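PDB 4DNA: probable glutathione reductase from Sinorhizobium meliloti, which probably catalyses the NADPH-dependent reduction of glutathione disulfide to glutathione, working as a homodimer with one FAD bound per subunit. Local coordinates for residues Gly143-His148 / Leu264-Asn269; Asp149-His154 / Asp232-Val237; Glu155-Ser160 / Val260-Gly265. One frame throughout, in Å; residues are numbered along the deposited sequence.

Contact 1: residues Gly143-His148 / Leu264-Asn269; sequences GHPSPH and LGRMPN. With FAD (flavin-adenine dinucleotide), chain C.
H144 and M267, a selenomethionine, form the hydrogen-bonded pair of a short antiparallel ribbon between strands 143-145 and 266-268. M267 N bonds H144 O, and H144 N returns a bond to M267 O, an atom whose place is less sure. Beyond the strands, S146 N continues the ladder with a 3.2 Å bond to G265 O, and H148 NE2 adds a weak one to L264 O.

R266 carries the contact toward the flavin. Its CB lies 3.5 Å from H144 O and its CG skirts H144 O and P145 CA. CD already lies near the C8M methyl of FAD, and a bend at chi3 (67°) turns NE and the guanidinium along it. The guanidinium is sandwiched, C8M lying 3.3 Å above its plane on one face and H144 CA on the opposite one. At the end of the chain, NH1 sits 3.5 Å from P145 CG, and NH2 comes 3.2 Å from G143 O.

The H144 imidazole sets CE1 3.7 Å from M267 CB, while ND1 bonds P145 O at 2.9 Å within the ring plane. With an alanine here, P145 O would probably lose this donor and M267 CB its ring neighbour.

The ribbon joins two domains: strand 143-145 follows 137-139 of the FAD-domain sheet, and 266-268 follows 259-262 of the nucleotide-domain sheet. P145 rests on S160 and N161 of helix 160-163, P268 touches A287, and N269 bonds back to V141 and G142.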
loop_
_atom_site.group_PDB
_atom_site.type_symbol
_atom_site.label_atom_id
_atom_site.label_comp_id
_atom_site.label_asym_id
_atom_site.label_seq_id
_atom_site.Cartn_x
_atom_site.Cartn_y
_atom_site.Cartn_z
ATOM N N GLY A 143 -25.894 5.688 15.094
ATOM C CA GLY A 143 -26.984 4.733 14.904
ATOM C C GLY A 143 -26.720 3.395 15.571
ATOM O O GLY A 143 -25.916 3.308 16.493
ATOM N N HIS A 144 -27.404 2.358 15.094
ATOM C CA HIS A 144 -27.309 0.997 15.628
ATOM C C HIS A 144 -27.754 0.052 14.555
ATOM O O HIS A 144 -28.431 0.478 13.619
ATOM C CB HIS A 144 -28.183 0.824 16.866
ATOM C CG HIS A 144 -29.649 1.134 16.637
ATOM N ND1 HIS A 144 -30.457 0.335 15.914
ATOM C CD2 HIS A 144 -30.439 2.197 17.071
ATOM C CE1 HIS A 144 -31.694 0.859 15.884
ATOM N NE2 HIS A 144 -31.680 2.000 16.590
ATOM N N PRO A 145 -27.408 -1.249 14.665
ATOM C CA PRO A 145 -27.821 -2.144 13.584
ATOM C C PRO A 145 -29.331 -2.244 13.547
ATOM O O PRO A 145 -29.973 -2.175 14.590
ATOM C CB PRO A 145 -27.215 -3.492 13.978
ATOM C CG PRO A 145 -26.145 -3.165 14.974
ATOM C CD PRO A 145 -26.649 -1.960 15.707
ATOM N N SER A 146 -29.885 -2.377 12.347
ATOM C CA SER A 146 -31.329 -2.471 12.167
ATOM C C SER A 146 -31.907 -3.730 12.807
ATOM O O SER A 146 -31.444 -4.834 12.531
ATOM C CB SER A 146 -31.697 -2.443 10.679
ATOM O OG SER A 146 -31.208 -1.271 10.050
ATOM N N PRO A 147 -32.910 -3.565 13.683
ATOM C CA PRO A 147 -33.686 -4.736 14.044
ATOM C C PRO A 147 -34.743 -4.919 12.966
ATOM O O PRO A 147 -35.290 -3.931 12.442
ATOM C CB PRO A 147 -34.332 -4.348 15.382
ATOM C CG PRO A 147 -33.969 -2.907 15.638
ATOM C CD PRO A 147 -33.402 -2.355 14.362
ATOM N N HIS A 148 -35.012 -6.169 12.612
ATOM C CA HIS A 148 -35.957 -6.438 11.556
ATOM C C HIS A 148 -37.178 -7.075 12.120
ATOM O O HIS A 148 -37.513 -8.214 11.768
ATOM C CB HIS A 148 -35.292 -7.275 10.475
ATOM C CG HIS A 148 -34.268 -6.503 9.682
ATOM N ND1 HIS A 148 -34.539 -5.968 8.469
ATOM C CD2 HIS A 148 -32.953 -6.142 9.989
ATOM C CE1 HIS A 148 -33.449 -5.315 8.013
ATOM N NE2 HIS A 148 -32.477 -5.425 8.944
ATOM N N LEU A 264 -27.909 -5.958 7.234
ATOM C CA LEU A 264 -28.592 -5.129 6.235
ATOM C C LEU A 264 -29.007 -3.776 6.811
ATOM O O LEU A 264 -30.162 -3.591 7.218
ATOM C CB LEU A 264 -29.805 -5.847 5.639
ATOM C CG LEU A 264 -29.930 -7.353 5.806
ATOM C CD1 LEU A 264 -30.675 -7.661 7.091
ATOM C CD2 LEU A 264 -30.670 -7.933 4.616
ATOM N N GLY A 265 -28.057 -2.841 6.851
ATOM C CA GLY A 265 -28.337 -1.475 7.275
ATOM C C GLY A 265 -28.220 -1.195 8.760
ATOM O O GLY A 265 -28.335 -2.095 9.600
ATOM N N ARG A 266 -27.981 0.078 9.063
ATOM C CA ARG A 266 -27.973 0.608 10.425
ATOM C C ARG A 266 -29.058 1.667 10.541
ATOM O O ARG A 266 -29.564 2.143 9.538
ATOM C CB ARG A 266 -26.602 1.194 10.759
ATOM C CG ARG A 266 -25.522 0.131 10.907
ATOM C CD ARG A 266 -24.155 0.716 11.212
ATOM N NE ARG A 266 -24.050 1.359 12.530
ATOM C CZ ARG A 266 -24.022 0.706 13.688
ATOM N NH1 ARG A 266 -24.134 -0.615 13.692
ATOM N NH2 ARG A 266 -23.905 1.365 14.843
HETATM N N MSE A 267 -29.426 2.036 11.755
HETATM C CA MSE A 267 -30.465 3.015 11.940
HETATM C C MSE A 267 -30.120 3.983 12.993
HETATM O O MSE A 267 -29.304 3.654 13.840
HETATM C CB MSE A 267 -31.655 2.270 12.424
HETATM C CG MSE A 267 -32.505 1.955 11.222
HETATM SE SE MSE A 267 -33.835 0.790 11.996
HETATM C CE MSE A 267 -34.799 0.307 10.356
ATOM N N PRO A 268 -30.687 5.174 12.979
ATOM C CA PRO A 268 -30.195 6.165 13.930
ATOM C C PRO A 268 -30.880 6.094 15.282
ATOM O O PRO A 268 -32.078 5.867 15.337
ATOM C CB PRO A 268 -30.484 7.502 13.227
ATOM C CG PRO A 268 -30.845 7.148 11.804
ATOM C CD PRO A 268 -31.489 5.798 11.917
ATOM N N ASN A 269 -30.113 6.294 16.353
ATOM C CA ASN A 269 -30.623 6.252 17.723
ATOM C C ASN A 269 -31.430 7.474 18.072
ATOM O O ASN A 269 -31.009 8.276 18.906
ATOM C CB ASN A 269 -29.477 6.187 18.727
ATOM C CG ASN A 269 -28.657 4.930 18.605
ATOM O OD1 ASN A 269 -29.206 3.831 18.489
ATOM N ND2 ASN A 269 -27.323 5.081 18.642
HETATM P PA FAD C . -20.743 6.521 17.142
HETATM O O1A FAD C . -21.815 5.619 16.557
HETATM O O2A FAD C . -19.266 6.255 16.952
HETATM O O5B FAD C . -20.984 6.651 18.725
HETATM C C5B FAD C . -21.953 7.539 19.296
HETATM C C4B FAD C . -22.069 7.137 20.758
HETATM O O4B FAD C . -23.201 7.718 21.405
HETATM C C3B FAD C . -22.221 5.632 20.867
HETATM O O3B FAD C . -21.138 5.124 21.661
HETATM C C2B FAD C . -23.584 5.431 21.499
HETATM O O2B FAD C . -23.594 4.302 22.374
HETATM C C1B FAD C . -23.818 6.738 22.242
HETATM N N9A FAD C . -25.246 7.102 22.403
HETATM C C8A FAD C . -26.223 6.791 21.531
HETATM N N7A FAD C . -27.427 7.279 21.918
HETATM C C5A FAD C . -27.215 7.929 23.067
HETATM C C6A FAD C . -28.083 8.675 23.992
HETATM N N6A FAD C . -29.403 8.762 23.695
HETATM N N1A FAD C . -27.510 9.226 25.095
HETATM C C2A FAD C . -26.184 9.092 25.342
HETATM N N3A FAD C . -25.334 8.420 24.532
HETATM C C4A FAD C . -25.782 7.822 23.393
HETATM N N1 FAD C . -16.019 3.615 9.243
HETATM C C2 FAD C . -14.852 3.811 8.588
HETATM O O2 FAD C . -14.519 4.973 8.270
HETATM N N3 FAD C . -14.041 2.786 8.269
HETATM C C4 FAD C . -14.324 1.503 8.570
HETATM O O4 FAD C . -13.531 0.580 8.261
HETATM C C4X FAD C . -15.594 1.212 9.282
HETATM N N5 FAD C . -15.951 -0.046 9.625
HETATM C C5X FAD C . -17.120 -0.266 10.285
HETATM C C6 FAD C . -17.489 -1.564 10.638
HETATM C C7 FAD C . -18.693 -1.802 11.308
HETATM C C7M FAD C . -19.045 -3.224 11.670
HETATM C C8 FAD C . -19.591 -0.659 11.668
HETATM C C8M FAD C . -20.891 -0.851 12.402
HETATM C C9 FAD C . -19.227 0.633 11.315
HETATM C C9A FAD C . -18.032 0.872 10.638
HETATM N N10 FAD C . -17.673 2.190 10.290
HETATM C C10 FAD C . -16.449 2.384 9.607
HETATM C "C1'" FAD C . -18.572 3.307 10.631
HETATM C "C2'" FAD C . -18.122 4.098 11.851
HETATM O "O2'" FAD C . -17.961 3.213 12.963
HETATM C "C3'" FAD C . -19.122 5.213 12.166
HETATM O "O3'" FAD C . -19.383 5.930 10.954
HETATM C "C4'" FAD C . -18.618 6.192 13.227
HETATM O "O4'" FAD C . -18.505 5.515 14.486
HETATM C "C5'" FAD C . -19.561 7.373 13.376
HETATM O "O5'" FAD C . -19.528 7.815 14.731
HETATM P P FAD C . -20.635 8.794 15.387
HETATM O O1P FAD C . -19.965 10.085 15.818
HETATM O O2P FAD C . -21.865 8.837 14.512
HETATM O O3P FAD C . -21.049 8.053 16.750
#

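Contact 2: residues Asp149-His154 / Asp232-Val237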
loop_
_atom_site.group_PDB
_atom_site.type_symbol
_atom_site.label_atom_id
_atom_site.label_comp_id
_atom_site.label_asym_id
_atom_site.label_seq_id
_atom_site.Cartn_x
_atom_site.Cartn_y
_atom_site.Cartn_z
ATOM N N ASP A 149 -37.866 -6.332 12.992
ATOM C CA ASP A 149 -38.968 -6.883 13.794
ATOM C C ASP A 149 -40.060 -7.554 12.954
ATOM O O ASP A 149 -40.855 -8.340 13.464
ATOM C CB ASP A 149 -39.556 -5.822 14.736
ATOM C CG ASP A 149 -38.642 -5.515 15.936
ATOM O OD1 ASP A 149 -37.445 -5.877 15.921
ATOM O OD2 ASP A 149 -39.126 -4.898 16.909
ATOM N N ALA A 150 -40.065 -7.252 11.661
ATOM C CA ALA A 150 -40.994 -7.866 10.722
ATOM C C ALA A 150 -40.649 -9.330 10.403
ATOM O O ALA A 150 -41.546 -10.126 10.113
ATOM C CB ALA A 150 -41.082 -7.038 9.448
ATOM N N LEU A 151 -39.366 -9.688 10.453
ATOM C CA LEU A 151 -38.966 -11.076 10.203
ATOM C C LEU A 151 -39.271 -12.000 11.392
ATOM O O LEU A 151 -38.776 -11.765 12.502
ATOM C CB LEU A 151 -37.480 -11.166 9.856
ATOM C CG LEU A 151 -36.907 -12.589 9.781
ATOM C CD1 LEU A 151 -37.227 -13.230 8.435
ATOM C CD2 LEU A 151 -35.412 -12.606 10.049
ATOM N N PRO A 152 -40.078 -13.062 11.161
ATOM C CA PRO A 152 -40.302 -14.062 12.213
ATOM C C PRO A 152 -38.976 -14.648 12.692
ATOM O O PRO A 152 -38.097 -14.936 11.876
ATOM C CB PRO A 152 -41.129 -15.140 11.504
ATOM C CG PRO A 152 -41.812 -14.416 10.397
ATOM C CD PRO A 152 -40.819 -13.391 9.927
ATOM N N GLY A 153 -38.821 -14.793 14.002
ATOM C CA GLY A 153 -37.619 -15.398 14.557
ATOM C C GLY A 153 -36.349 -14.572 14.414
ATOM O O GLY A 153 -35.247 -15.116 14.460
ATOM N N HIS A 154 -36.502 -13.260 14.251
ATOM C CA HIS A 154 -35.362 -12.341 14.166
ATOM C C HIS A 154 -34.569 -12.314 15.438
ATOM O O HIS A 154 -33.360 -12.077 15.422
ATOM C CB HIS A 154 -35.827 -10.927 13.825
ATOM C CG HIS A 154 -36.761 -10.323 14.854
ATOM N ND1 HIS A 154 -38.102 -10.406 14.753
ATOM C CD2 HIS A 154 -36.496 -9.610 16.027
ATOM C CE1 HIS A 154 -38.670 -9.790 15.809
ATOM N NE2 HIS A 154 -37.685 -9.301 16.586
ATOM N N ASP A 232 -32.438 -12.832 -3.499
ATOM C CA ASP A 232 -33.149 -13.698 -2.566
ATOM C C ASP A 232 -33.185 -13.108 -1.168
ATOM O O ASP A 232 -32.385 -12.246 -0.831
ATOM C CB ASP A 232 -32.498 -15.078 -2.538
ATOM C CG ASP A 232 -33.433 -16.163 -2.051
ATOM O OD1 ASP A 232 -34.636 -15.896 -1.814
ATOM O OD2 ASP A 232 -32.947 -17.301 -1.904
ATOM N N ILE A 233 -34.111 -13.616 -0.360
ATOM C CA ILE A 233 -34.488 -13.029 0.916
ATOM C C ILE A 233 -34.726 -14.158 1.922
ATOM O O ILE A 233 -35.056 -15.283 1.524
ATOM C CB ILE A 233 -35.766 -12.161 0.715
ATOM C CG1 ILE A 233 -35.781 -10.952 1.655
ATOM C CG2 ILE A 233 -37.057 -12.980 0.792
ATOM C CD1 ILE A 233 -36.624 -9.794 1.137
ATOM N N ILE A 234 -34.564 -13.877 3.213
ATOM C CA ILE A 234 -34.981 -14.840 4.253
ATOM C C ILE A 234 -36.467 -14.665 4.625
ATOM O O ILE A 234 -36.861 -13.591 5.087
ATOM C CB ILE A 234 -34.080 -14.766 5.509
ATOM C CG1 ILE A 234 -32.680 -15.274 5.185
ATOM C CG2 ILE A 234 -34.657 -15.593 6.652
ATOM C CD1 ILE A 234 -31.659 -15.001 6.262
ATOM N N GLN A 235 -37.278 -15.711 4.395
ATOM C CA GLN A 235 -38.717 -15.724 4.748
ATOM C C GLN A 235 -38.899 -15.660 6.273
ATOM O O GLN A 235 -39.694 -14.859 6.783
ATOM C CB GLN A 235 -39.453 -16.984 4.225
ATOM C CG GLN A 235 -39.165 -17.447 2.801
ATOM C CD GLN A 235 -40.026 -16.774 1.748
ATOM O OE1 GLN A 235 -40.134 -15.548 1.704
ATOM N NE2 GLN A 235 -40.626 -17.577 0.874
ATOM N N SER A 236 -38.162 -16.522 6.982
ATOM C CA SER A 236 -38.217 -16.634 8.447
ATOM C C SER A 236 -37.057 -17.459 9.002
ATOM O O SER A 236 -36.497 -18.319 8.309
ATOM C CB SER A 236 -39.522 -17.287 8.882
ATOM O OG SER A 236 -39.547 -18.626 8.439
ATOM N N VAL A 237 -36.717 -17.201 10.260
ATOM C CA VAL A 237 -35.721 -17.989 10.957
ATOM C C VAL A 237 -36.398 -18.723 12.097
ATOM O O VAL A 237 -37.279 -18.170 12.767
ATOM C CB VAL A 237 -34.571 -17.122 11.520
ATOM C CG1 VAL A 237 -33.485 -17.995 12.134
ATOM C CG2 VAL A 237 -33.960 -16.247 10.438
#
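L151 O is gripped twice by H154: ND1 reaches it at 2.7 Å, lying so that the oxygen falls in the plane of the imidazole, and the backbone N closes the type II turn L151-H154 at 3.2 Å. The turn is thereby braced by its own last side chain, and it presents L151, P152 and G153 to strand 234-239.

L151 does most of the apolar work. With CG anti to the backbone N (chi1 171°), the side chain forks over the strand. CD1 lies against the backbone from I234 O to S236 CA and 3.9 Å from I234 CG2, whereas CD2 meets V237 CG2. P152 lies alongside, its CB 3.8 Å from S236 CB and its CD near Q235 O.

One main-chain hydrogen bond ties the two segments, V237 N to P152 O, 3.1 Å long and almost straight (176°). Next to it G153 CA points a hydrogen at V237 O over 3.3 Å. The positive phi of G153 (69°) and the nearness of V237 O both suit a residue with no side chain.

Strand 234-239 is an outermost member of a three-stranded antiparallel sheet. On its other edge Q235 and S236 bond T248; I234 also touches L174 and A176 of strand 172-176. Across the contact itself no charged group takes part, which implies that the turn is held by its fit to the strand and a single amide rather than by ionic pairing.

Contact 3: residues Glu155-Ser160 / Val260-Gly265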
loop_
_atom_site.group_PDB
_atom_site.type_symbol
_atom_site.label_atom_id
_atom_site.label_comp_id
_atom_site.label_asym_id
_atom_site.label_seq_id
_atom_site.Cartn_x
_atom_site.Cartn_y
_atom_site.Cartn_z
ATOM N N GLU A 155 -35.247 -12.561 16.556
ATOM C CA GLU A 155 -34.608 -12.576 17.867
ATOM C C GLU A 155 -33.601 -13.737 17.995
ATOM O O GLU A 155 -32.903 -13.864 18.995
ATOM C CB GLU A 155 -35.667 -12.577 18.993
ATOM C CG GLU A 155 -36.451 -13.879 19.204
ATOM C CD GLU A 155 -37.526 -14.169 18.154
ATOM O OE1 GLU A 155 -38.170 -13.227 17.617
ATOM O OE2 GLU A 155 -37.740 -15.370 17.872
ATOM N N LEU A 156 -33.513 -14.565 16.960
ATOM C CA LEU A 156 -32.572 -15.680 16.946
ATOM C C LEU A 156 -31.275 -15.339 16.183
ATOM O O LEU A 156 -30.303 -16.106 16.202
ATOM C CB LEU A 156 -33.254 -16.929 16.370
ATOM C CG LEU A 156 -34.641 -17.256 16.952
ATOM C CD1 LEU A 156 -35.351 -18.301 16.113
ATOM C CD2 LEU A 156 -34.565 -17.702 18.400
ATOM N N CYS A 157 -31.266 -14.176 15.536
ATOM C CA CYS A 157 -30.169 -13.777 14.677
ATOM C C CYS A 157 -29.161 -12.915 15.401
ATOM O O CYS A 157 -29.385 -12.520 16.543
ATOM C CB CYS A 157 -30.719 -13.024 13.484
ATOM S SG CYS A 157 -31.734 -14.071 12.440
ATOM N N ILE A 158 -28.040 -12.625 14.747
ATOM C CA ILE A 158 -27.033 -11.765 15.351
ATOM C C ILE A 158 -26.760 -10.500 14.538
ATOM O O ILE A 158 -27.078 -10.429 13.350
ATOM C CB ILE A 158 -25.717 -12.516 15.654
ATOM C CG1 ILE A 158 -25.149 -13.185 14.401
ATOM C CG2 ILE A 158 -25.924 -13.522 16.768
ATOM C CD1 ILE A 158 -23.701 -13.594 14.550
ATOM N N THR A 159 -26.198 -9.491 15.198
ATOM C CA THR A 159 -25.726 -8.302 14.504
ATOM C C THR A 159 -24.226 -8.207 14.708
ATOM O O THR A 159 -23.635 -9.015 15.426
ATOM C CB THR A 159 -26.388 -7.005 15.019
ATOM O OG1 THR A 159 -25.999 -6.768 16.374
ATOM C CG2 THR A 159 -27.888 -7.083 14.933
ATOM N N SER A 160 -23.615 -7.209 14.085
ATOM C CA SER A 160 -22.215 -6.920 14.313
ATOM C C SER A 160 -21.923 -6.582 15.787
ATOM O O SER A 160 -20.784 -6.703 16.257
ATOM C CB SER A 160 -21.758 -5.806 13.377
ATOM O OG SER A 160 -22.590 -4.665 13.475
ATOM N N VAL A 260 -27.045 -16.945 12.352
ATOM C CA VAL A 260 -27.595 -16.178 11.233
ATOM C C VAL A 260 -27.417 -14.690 11.506
ATOM O O VAL A 260 -28.060 -14.134 12.381
ATOM C CB VAL A 260 -29.083 -16.489 10.977
ATOM C CG1 VAL A 260 -29.615 -15.618 9.848
ATOM C CG2 VAL A 260 -29.273 -17.960 10.636
HETATM N N MSE A 261 -26.537 -14.056 10.747
HETATM C CA MSE A 261 -26.241 -12.657 10.933
HETATM C C MSE A 261 -27.035 -11.823 9.989
HETATM O O MSE A 261 -27.039 -12.063 8.773
HETATM C CB MSE A 261 -24.769 -12.427 10.652
HETATM C CG MSE A 261 -24.371 -11.009 11.031
HETATM SE SE MSE A 261 -22.424 -10.922 10.790
HETATM C CE MSE A 261 -21.956 -9.628 12.194
ATOM N N LEU A 262 -27.705 -10.820 10.552
ATOM C CA LEU A 262 -28.326 -9.764 9.767
ATOM C C LEU A 262 -27.405 -8.557 9.651
ATOM O O LEU A 262 -27.140 -7.867 10.638
ATOM C CB LEU A 262 -29.638 -9.338 10.383
ATOM C CG LEU A 262 -30.633 -10.459 10.592
ATOM C CD1 LEU A 262 -31.771 -9.883 11.408
ATOM C CD2 LEU A 262 -31.106 -11.033 9.264
ATOM N N ALA A 263 -26.922 -8.319 8.436
ATOM C CA ALA A 263 -26.036 -7.207 8.153
ATOM C C ALA A 263 -26.637 -6.329 7.073
ATOM O O ALA A 263 -25.959 -5.994 6.104
ATOM C CB ALA A 263 -24.671 -7.718 7.720
ATOM N N LEU A 264 -27.909 -5.958 7.234
ATOM C CA LEU A 264 -28.592 -5.129 6.235
ATOM C C LEU A 264 -29.007 -3.776 6.811
ATOM O O LEU A 264 -30.162 -3.591 7.218
ATOM C CB LEU A 264 -29.805 -5.847 5.639
ATOM C CG LEU A 264 -29.930 -7.353 5.806
ATOM C CD1 LEU A 264 -30.675 -7.661 7.091
ATOM C CD2 LEU A 264 -30.670 -7.933 4.616
ATOM N N GLY A 265 -28.057 -2.841 6.851
ATOM C CA GLY A 265 -28.337 -1.475 7.275
ATOM C C GLY A 265 -28.220 -1.195 8.760
ATOM O O GLY A 265 -28.335 -2.095 9.600
#
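V260, in strand 259-262, meets C157 and I158. Its carbonyl O takes the amide of I158 at 2.8 Å. CG1, anti to the backbone N (chi1 177°), lies 3.7 Å from C157 SG, so that sulfur and methyl pack next to the backbone bond.

M261, a selenomethionine, stands opposite I158 in a single bridge. Its CA offers a hydrogen to I158 O, and its CB sits 3.8 Å from I158 CG1. The side chain bends at chi3, which carries CE over the backbone of S160, 3.4 Å from its CA. F185 of helix 180-191 and I175 of strand 172-176 also border this side chain.

Here the Rossmann-type fold of the nucleotide domain comes into play. Strand 259-262 is an outermost strand of a four-stranded parallel sheet; on its inner side M261 bonds the backbones of L174 and A176, and on its outer side the passing loop around I158, running in the same direction, adds one further bridge.

L262 N completes that bridge, bonding I158 O at 2.9 Å. Its CG lies 3.9 Å from C157 CB, so C157 CB touches both V260 O and L262 CG. From T159 the loop passes into helix 160-163: T159 is the N-cap, its OG1 weakly bonded to N161 N, and its own N is held by E162 OE1.

Beyond L262 the chain passes helix 180-191 and reaches G265, which, with phi 88° and psi 156°, has a backbone that calls for glycine; it probably lies at the NAD(P) site.

The first segments of the three contacts follow one another without a gap from G143 to S160, while their partners come later in the chain: 232-237 for contact 2, then 260-265 and 264-269, which share L264 and G265. The centres of contacts 1 and 3 are about 10 Å apart, as are those of contacts 2 and 3, with contacts 1 and 2 about 16 Å apart. Contact 1 is the ribbon bordering FAD, contact 3 the edge of the parallel sheet, and contact 2 the antiparallel sheet further out. V237 packs on C157 and I158 bridges M261, so the linker leaving the FAD domain is fastened along the nucleotide domain before helix 160-163 begins.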